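Local coordinates for abietadiene synthase, chloroplastic (Abies grandis, PDB 3S9V), which belongs to the plant terpene synthase family, as a largely helical chloroplast enzyme with a metal-binding domain, at residues H478-W489 and E502-A512. Numbering follows the deposited sequence.
Sequences HQTELQDLRRWW and ERVTEIYFSPA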
ATOM      1  N   HIS A 478      10.493  17.804  13.714  1.00 26.94           N
ATOM      2  CA  HIS A 478       9.105  18.188  13.977  1.00 24.45           C
ATOM      3  C   HIS A 478       8.873  18.619  15.424  1.00 26.84           C
ATOM      4  O   HIS A 478       8.068  19.509  15.683  1.00 29.10           O
ATOM      5  CB  HIS A 478       8.149  17.034  13.621  1.00 18.27           C
ATOM      6  CG  HIS A 478       7.944  16.845  12.146  1.00 20.38           C
ATOM      7  ND1 HIS A 478       7.201  15.809  11.623  1.00 15.30           N
ATOM      8  CD2 HIS A 478       8.373  17.570  11.083  1.00 24.65           C
ATOM      9  CE1 HIS A 478       7.183  15.902  10.305  1.00 21.78           C
ATOM     10  NE2 HIS A 478       7.886  16.962   9.952  1.00 21.79           N
ATOM     11  N   GLN A 479       9.570  17.985  16.363  1.00 28.35           N
ATOM     12  CA  GLN A 479       9.440  18.325  17.778  1.00 27.66           C
ATOM     13  C   GLN A 479       9.986  19.722  18.039  1.00 29.13           C
ATOM     14  O   GLN A 479       9.504  20.433  18.919  1.00 31.04           O
ATOM     15  CB  GLN A 479      10.183  17.309  18.635  1.00 27.29           C
ATOM     16  CG  GLN A 479       9.634  15.913  18.475  1.00 32.59           C
ATOM     17  CD  GLN A 479      10.439  14.884  19.214  1.00 30.91           C
ATOM     18  OE1 GLN A 479      11.664  14.872  19.137  1.00 36.94           O
ATOM     19  NE2 GLN A 479       9.754  13.997  19.928  1.00 26.82           N
ATOM     20  N   THR A 480      10.996  20.108  17.271  1.00 29.54           N
ATOM     21  CA  THR A 480      11.588  21.432  17.397  1.00 31.73           C
ATOM     22  C   THR A 480      10.558  22.443  16.896  1.00 34.92           C
ATOM     23  O   THR A 480      10.167  23.359  17.622  1.00 35.27           O
ATOM     24  CB  THR A 480      12.863  21.552  16.540  1.00 30.68           C
ATOM     25  OG1 THR A 480      13.858  20.653  17.042  1.00 34.50           O
ATOM     26  CG2 THR A 480      13.402  22.970  16.568  1.00 36.62           C
ATOM     27  N   GLU A 481      10.118  22.259  15.653  1.00 34.71           N
ATOM     28  CA  GLU A 481       9.130  23.149  15.047  1.00 35.91           C
ATOM     29  C   GLU A 481       7.919  23.361  15.954  1.00 36.68           C
ATOM     30  O   GLU A 481       7.401  24.480  16.083  1.00 34.27           O
ATOM     31  CB  GLU A 481       8.661  22.581  13.708  1.00 34.40           C
ATOM     32  CG  GLU A 481       9.763  22.485  12.657  1.00 41.54           C
ATOM     33  CD  GLU A 481       9.277  21.923  11.322  1.00 40.79           C
ATOM     34  OE1 GLU A 481      10.104  21.809  10.392  1.00 37.99           O
ATOM     35  OE2 GLU A 481       8.077  21.595  11.200  1.00 35.60           O
ATOM     36  N   LEU A 482       7.471  22.278  16.579  1.00 36.44           N
ATOM     37  CA  LEU A 482       6.320  22.331  17.465  1.00 36.87           C
ATOM     38  C   LEU A 482       6.573  23.302  18.613  1.00 38.51           C
ATOM     39  O   LEU A 482       5.690  24.073  18.997  1.00 34.93           O
ATOM     40  CB  LEU A 482       6.013  20.940  18.018  1.00 28.43           C
ATOM     41  CG  LEU A 482       4.818  20.890  18.967  1.00 31.52           C
ATOM     42  CD1 LEU A 482       3.585  21.379  18.234  1.00 34.98           C
ATOM     43  CD2 LEU A 482       4.617  19.478  19.490  1.00 28.76           C
ATOM     44  N   GLN A 483       7.784  23.252  19.159  1.00 40.89           N
ATOM     45  CA  GLN A 483       8.160  24.131  20.256  1.00 42.73           C
ATOM     46  C   GLN A 483       8.043  25.579  19.816  1.00 42.59           C
ATOM     47  O   GLN A 483       7.425  26.399  20.501  1.00 45.46           O
ATOM     48  CB  GLN A 483       9.597  23.851  20.709  1.00 44.99           C
ATOM     49  CG  GLN A 483       9.778  22.533  21.436  1.00 53.08           C
ATOM     50  CD  GLN A 483       8.851  22.397  22.627  1.00 58.51           C
ATOM     51  OE1 GLN A 483       7.633  22.281  22.474  1.00 53.74           O
ATOM     52  NE2 GLN A 483       9.423  22.419  23.828  1.00 63.50           N
ATOM     53  N   ASP A 484       8.626  25.886  18.663  1.00 38.39           N
ATOM     54  CA  ASP A 484       8.592  27.242  18.151  1.00 40.64           C
ATOM     55  C   ASP A 484       7.199  27.733  17.762  1.00 41.30           C
ATOM     56  O   ASP A 484       7.015  28.919  17.494  1.00 42.25           O
ATOM     57  CB  ASP A 484       9.564  27.382  16.978  1.00 45.06           C
ATOM     58  CG  ASP A 484      11.014  27.230  17.413  1.00 59.09           C
ATOM     59  OD1 ASP A 484      11.448  27.974  18.322  1.00 61.94           O
ATOM     60  OD2 ASP A 484      11.718  26.366  16.852  1.00 67.78           O
ATOM     61  N   LEU A 485       6.221  26.833  17.723  1.00 38.07           N
ATOM     62  CA  LEU A 485       4.855  27.244  17.407  1.00 36.29           C
ATOM     63  C   LEU A 485       4.148  27.511  18.722  1.00 33.58           C
ATOM     64  O   LEU A 485       3.264  28.361  18.810  1.00 32.18           O
ATOM     65  CB  LEU A 485       4.101  26.159  16.629  1.00 32.10           C
ATOM     66  CG  LEU A 485       4.328  26.159  15.119  1.00 33.77           C
ATOM     67  CD1 LEU A 485       3.649  24.965  14.520  1.00 29.19           C
ATOM     68  CD2 LEU A 485       3.788  27.446  14.505  1.00 31.50           C
ATOM     69  N   ARG A 486       4.549  26.770  19.745  1.00 34.36           N
ATOM     70  CA  ARG A 486       3.969  26.925  21.064  1.00 38.68           C
ATOM     71  C   ARG A 486       4.428  28.236  21.688  1.00 40.53           C
ATOM     72  O   ARG A 486       3.729  28.807  22.519  1.00 40.53           O
ATOM     73  CB  ARG A 486       4.367  25.755  21.957  1.00 42.88           C
ATOM     74  CG  ARG A 486       3.580  24.487  21.707  1.00 49.85           C
ATOM     75  CD  ARG A 486       4.185  23.338  22.490  1.00 61.80           C
ATOM     76  NE  ARG A 486       3.395  22.117  22.381  1.00 67.48           N
ATOM     77  CZ  ARG A 486       3.811  20.922  22.789  1.00 72.39           C
ATOM     78  NH1 ARG A 486       5.015  20.785  23.332  1.00 72.31           N
ATOM     79  NH2 ARG A 486       3.024  19.862  22.658  1.00 74.39           N
ATOM     80  N   ARG A 487       5.605  28.712  21.287  1.00 43.68           N
ATOM     81  CA  ARG A 487       6.118  29.975  21.814  1.00 44.30           C
ATOM     82  C   ARG A 487       5.444  31.131  21.088  1.00 43.89           C
ATOM     83  O   ARG A 487       5.285  32.214  21.647  1.00 47.20           O
ATOM     84  CB  ARG A 487       7.634  30.066  21.646  1.00 46.63           C
ATOM     85  CG  ARG A 487       8.391  29.042  22.462  1.00 57.50           C
ATOM     86  CD  ARG A 487       9.890  29.289  22.441  1.00 69.01           C
ATOM     87  NE  ARG A 487      10.600  28.210  23.122  1.00 74.25           N
ATOM     88  CZ  ARG A 487      10.748  26.988  22.623  1.00 79.06           C
ATOM     89  NH1 ARG A 487      10.243  26.694  21.433  1.00 82.23           N
ATOM     90  NH2 ARG A 487      11.381  26.052  23.319  1.00 81.82           N
ATOM     91  N   TRP A 488       5.055  30.893  19.839  1.00 40.51           N
ATOM     92  CA  TRP A 488       4.374  31.900  19.038  1.00 35.09           C
ATOM     93  C   TRP A 488       3.003  32.123  19.661  1.00 37.79           C
ATOM     94  O   TRP A 488       2.535  33.252  19.776  1.00 38.52           O
ATOM     95  CB  TRP A 488       4.220  31.417  17.593  1.00 29.45           C
ATOM     96  CG  TRP A 488       3.099  32.090  16.838  1.00 33.47           C
ATOM     97  CD1 TRP A 488       3.093  33.359  16.325  1.00 31.36           C
ATOM     98  CD2 TRP A 488       1.792  31.550  16.587  1.00 33.89           C
ATOM     99  NE1 TRP A 488       1.862  33.643  15.777  1.00 36.33           N
ATOM    100  CE2 TRP A 488       1.045  32.552  15.926  1.00 35.42           C
ATOM    101  CE3 TRP A 488       1.179  30.317  16.859  1.00 33.46           C
ATOM    102  CZ2 TRP A 488      -0.287  32.359  15.536  1.00 36.94           C
ATOM    103  CZ3 TRP A 488      -0.148  30.123  16.469  1.00 27.39           C
ATOM    104  CH2 TRP A 488      -0.865  31.142  15.816  1.00 35.66           C
ATOM    105  N   TRP A 489       2.363  31.036  20.074  1.00 39.47           N
ATOM    106  CA  TRP A 489       1.047  31.131  20.681  1.00 40.77           C
ATOM    107  C   TRP A 489       1.064  31.923  21.985  1.00 46.99           C
ATOM    108  O   TRP A 489       0.151  32.705  22.251  1.00 47.72           O
ATOM    109  CB  TRP A 489       0.485  29.734  20.921  1.00 30.36           C
ATOM    110  CG  TRP A 489      -0.797  29.717  21.686  1.00 30.62           C
ATOM    111  CD1 TRP A 489      -0.938  29.730  23.040  1.00 38.72           C
ATOM    112  CD2 TRP A 489      -2.123  29.677  21.143  1.00 35.94           C
ATOM    113  NE1 TRP A 489      -2.271  29.694  23.380  1.00 43.89           N
ATOM    114  CE2 TRP A 489      -3.020  29.662  22.235  1.00 41.80           C
ATOM    115  CE3 TRP A 489      -2.641  29.650  19.843  1.00 40.15           C
ATOM    116  CZ2 TRP A 489      -4.408  29.621  22.064  1.00 44.73           C
ATOM    117  CZ3 TRP A 489      -4.021  29.608  19.673  1.00 41.75           C
ATOM    118  CH2 TRP A 489      -4.888  29.593  20.780  1.00 45.04           C
ATOM    119  N   GLU A 502      -7.114  26.437  23.271  1.00 60.99           N
ATOM    120  CA  GLU A 502      -5.781  26.311  22.688  1.00 57.62           C
ATOM    121  C   GLU A 502      -5.532  24.863  22.261  1.00 56.50           C
ATOM    122  O   GLU A 502      -5.936  23.931  22.960  1.00 58.74           O
ATOM    123  CB  GLU A 502      -4.733  26.752  23.717  1.00 57.83           C
ATOM    124  CG  GLU A 502      -3.289  26.666  23.247  1.00 60.21           C
ATOM    125  CD  GLU A 502      -2.703  25.269  23.349  1.00 63.12           C
ATOM    126  OE1 GLU A 502      -1.566  25.074  22.866  1.00 65.94           O
ATOM    127  OE2 GLU A 502      -3.366  24.371  23.914  1.00 59.65           O
ATOM    128  N   ARG A 503      -4.871  24.678  21.118  1.00 50.50           N
ATOM    129  CA  ARG A 503      -4.581  23.338  20.605  1.00 44.86           C
ATOM    130  C   ARG A 503      -3.572  23.322  19.456  1.00 38.64           C
ATOM    131  O   ARG A 503      -3.801  22.696  18.416  1.00 34.94           O
ATOM    132  CB  ARG A 503      -5.882  22.666  20.164  1.00 45.63           C
ATOM    133  CG  ARG A 503      -6.814  23.577  19.387  1.00 52.99           C
ATOM    134  CD  ARG A 503      -8.153  22.899  19.149  1.00 63.90           C
ATOM    135  NE  ARG A 503      -9.197  23.857  18.800  1.00 69.50           N
ATOM    136  CZ  ARG A 503     -10.492  23.564  18.749  1.00 70.74           C
ATOM    137  NH1 ARG A 503     -10.909  22.336  19.024  1.00 72.67           N
ATOM    138  NH2 ARG A 503     -11.373  24.505  18.438  1.00 72.47           N
ATOM    139  N   VAL A 504      -2.447  23.999  19.660  1.00 35.63           N
ATOM    140  CA  VAL A 504      -1.394  24.083  18.652  1.00 36.91           C
ATOM    141  C   VAL A 504      -0.860  22.710  18.243  1.00 35.57           C
ATOM    142  O   VAL A 504      -0.620  22.463  17.066  1.00 31.67           O
ATOM    143  CB  VAL A 504      -0.208  24.943  19.155  1.00 38.46           C
ATOM    144  CG1 VAL A 504       0.919  24.935  18.131  1.00 35.35           C
ATOM    145  CG2 VAL A 504      -0.674  26.365  19.410  1.00 40.68           C
ATOM    146  N   THR A 505      -0.672  21.829  19.221  1.00 34.00           N
ATOM    147  CA  THR A 505      -0.160  20.483  18.970  1.00 36.16           C
ATOM    148  C   THR A 505      -1.080  19.704  18.047  1.00 33.77           C
ATOM    149  O   THR A 505      -0.649  19.135  17.046  1.00 34.12           O
ATOM    150  CB  THR A 505      -0.025  19.681  20.278  1.00 35.37           C
ATOM    151  OG1 THR A 505       0.863  20.362  21.172  1.00 41.81           O
ATOM    152  CG2 THR A 505       0.511  18.291  19.992  1.00 28.95           C
ATOM    153  N   GLU A 506      -2.351  19.671  18.415  1.00 32.96           N
ATOM    154  CA  GLU A 506      -3.374  18.976  17.652  1.00 32.28           C
ATOM    155  C   GLU A 506      -3.414  19.508  16.219  1.00 27.37           C
ATOM    156  O   GLU A 506      -3.557  18.743  15.268  1.00 27.42           O
ATOM    157  CB  GLU A 506      -4.716  19.185  18.354  1.00 43.71           C
ATOM    158  CG  GLU A 506      -5.910  18.457  17.790  1.00 56.97           C
ATOM    159  CD  GLU A 506      -7.125  18.635  18.688  1.00 65.76           C
ATOM    160  OE1 GLU A 506      -7.069  18.174  19.850  1.00 66.07           O
ATOM    161  OE2 GLU A 506      -8.126  19.243  18.244  1.00 65.31           O
ATOM    162  N   ILE A 507      -3.264  20.820  16.075  1.00 27.39           N
ATOM    163  CA  ILE A 507      -3.282  21.462  14.765  1.00 25.37           C
ATOM    164  C   ILE A 507      -1.985  21.265  13.983  1.00 25.93           C
ATOM    165  O   ILE A 507      -2.006  21.131  12.757  1.00 26.01           O
ATOM    166  CB  ILE A 507      -3.556  22.973  14.899  1.00 22.91           C
ATOM    167  CG1 ILE A 507      -5.003  23.194  15.341  1.00 27.93           C
ATOM    168  CG2 ILE A 507      -3.286  23.682  13.578  1.00 25.41           C
ATOM    169  CD1 ILE A 507      -5.377  24.656  15.491  1.00 27.61           C
ATOM    170  N   TYR A 508      -0.857  21.250  14.684  1.00 24.36           N
ATOM    171  CA  TYR A 508       0.434  21.073  14.030  1.00 22.36           C
ATOM    172  C   TYR A 508       0.575  19.645  13.506  1.00 23.15           C
ATOM    173  O   TYR A 508       1.305  19.388  12.547  1.00 21.09           O
ATOM    174  CB  TYR A 508       1.577  21.375  15.000  1.00 20.41           C
ATOM    175  CG  TYR A 508       2.930  21.110  14.393  1.00 23.45           C
ATOM    176  CD1 TYR A 508       3.406  21.892  13.345  1.00 20.05           C
ATOM    177  CD2 TYR A 508       3.708  20.032  14.819  1.00 23.72           C
ATOM    178  CE1 TYR A 508       4.618  21.611  12.727  1.00 23.00           C
ATOM    179  CE2 TYR A 508       4.920  19.736  14.206  1.00 22.30           C
ATOM    180  CZ  TYR A 508       5.367  20.529  13.159  1.00 24.13           C
ATOM    181  OH  TYR A 508       6.547  20.224  12.521  1.00 27.39           O
ATOM    182  N   PHE A 509      -0.129  18.719  14.145  1.00 21.11           N
ATOM    183  CA  PHE A 509      -0.095  17.322  13.745  1.00 22.96           C
ATOM    184  C   PHE A 509      -0.500  17.151  12.286  1.00 22.76           C
ATOM    185  O   PHE A 509       0.118  16.390  11.543  1.00 20.84           O
ATOM    186  CB  PHE A 509      -1.048  16.499  14.616  1.00 23.28           C
ATOM    187  CG  PHE A 509      -1.508  15.218  13.968  1.00 28.21           C
ATOM    188  CD1 PHE A 509      -0.637  14.145  13.816  1.00 28.31           C
ATOM    189  CD2 PHE A 509      -2.803  15.098  13.480  1.00 32.51           C
ATOM    190  CE1 PHE A 509      -1.052  12.974  13.189  1.00 25.07           C
ATOM    191  CE2 PHE A 509      -3.229  13.924  12.847  1.00 27.30           C
ATOM    192  CZ  PHE A 509      -2.354  12.865  12.704  1.00 28.43           C
ATOM    193  N   SER A 510      -1.552  17.860  11.891  1.00 22.25           N
ATOM    194  CA  SER A 510      -2.073  17.771  10.539  1.00 22.90           C
ATOM    195  C   SER A 510      -1.032  17.885   9.434  1.00 22.43           C
ATOM    196  O   SER A 510      -0.725  16.898   8.771  1.00 25.12           O
ATOM    197  CB  SER A 510      -3.177  18.810  10.332  1.00 24.09           C
ATOM    198  OG  SER A 510      -4.291  18.514  11.155  1.00 31.67           O
ATOM    199  N   PRO A 511      -0.464  19.080   9.220  1.00 22.61           N
ATOM    200  CA  PRO A 511       0.529  19.152   8.146  1.00 23.41           C
ATOM    201  C   PRO A 511       1.742  18.254   8.391  1.00 24.42           C
ATOM    202  O   PRO A 511       2.332  17.724   7.451  1.00 29.47           O
ATOM    203  CB  PRO A 511       0.894  20.631   8.118  1.00 18.90           C
ATOM    204  CG  PRO A 511       0.792  21.011   9.556  1.00 21.87           C
ATOM    205  CD  PRO A 511      -0.491  20.333   9.994  1.00 22.31           C
ATOM    206  N   ALA A 512       2.109  18.085   9.653  1.00 23.17           N
ATOM    207  CA  ALA A 512       3.257  17.259   9.998  1.00 24.53           C
ATOM    208  C   ALA A 512       3.047  15.815   9.557  1.00 20.70           C
ATOM    209  O   ALA A 512       3.991  15.113   9.234  1.00 19.82           O
ATOM    210  CB  ALA A 512       3.509  17.318  11.508  1.00 27.55           C
TER
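Tyr508 enters the helix-helix interface as a knob, its ring set in a hole made by His478, Glu481, Leu482 and Leu485 of the facing helix. With CG anti to the backbone N (chi1 176°), the ring leans across the gap and its hydroxyl donates to Glu481 OE2, near the ring plane; Tyr508 OH to Glu481 OE2 is modelled at 2.4 Å, too short to be trusted exactly. The same oxygen forms a salt bridge to Arg524 of helix 521-541, so one acceptor ties three helices together. Leu482 CD1 lies above the ring plane, outside its rim, 3.7 Å from Tyr508 CD2; Ala512 CB covers the opposite face, offset toward the rim. Ala512 CB also sits over a face of the His478 imidazole, 4.3 Å from its centroid, a CH-pi contact, while His478 NE2 is hydrogen-bonded to Phe516 O. One turn before Tyr508, Val504 CG1 meets Leu485 CB at 3.7 Å and Val504 CG2 meets Trp489 CE3 at 3.9 Å. At the more open margin an N-H of Arg486 NH2 points at Thr505 OG1 (2.7 Å, N-H...O 162°), in the guanidinium plane. The segments run obliquely, at 136°, joining successive helices 461-491 and 504-514 of the all-helical terpene synthase domain.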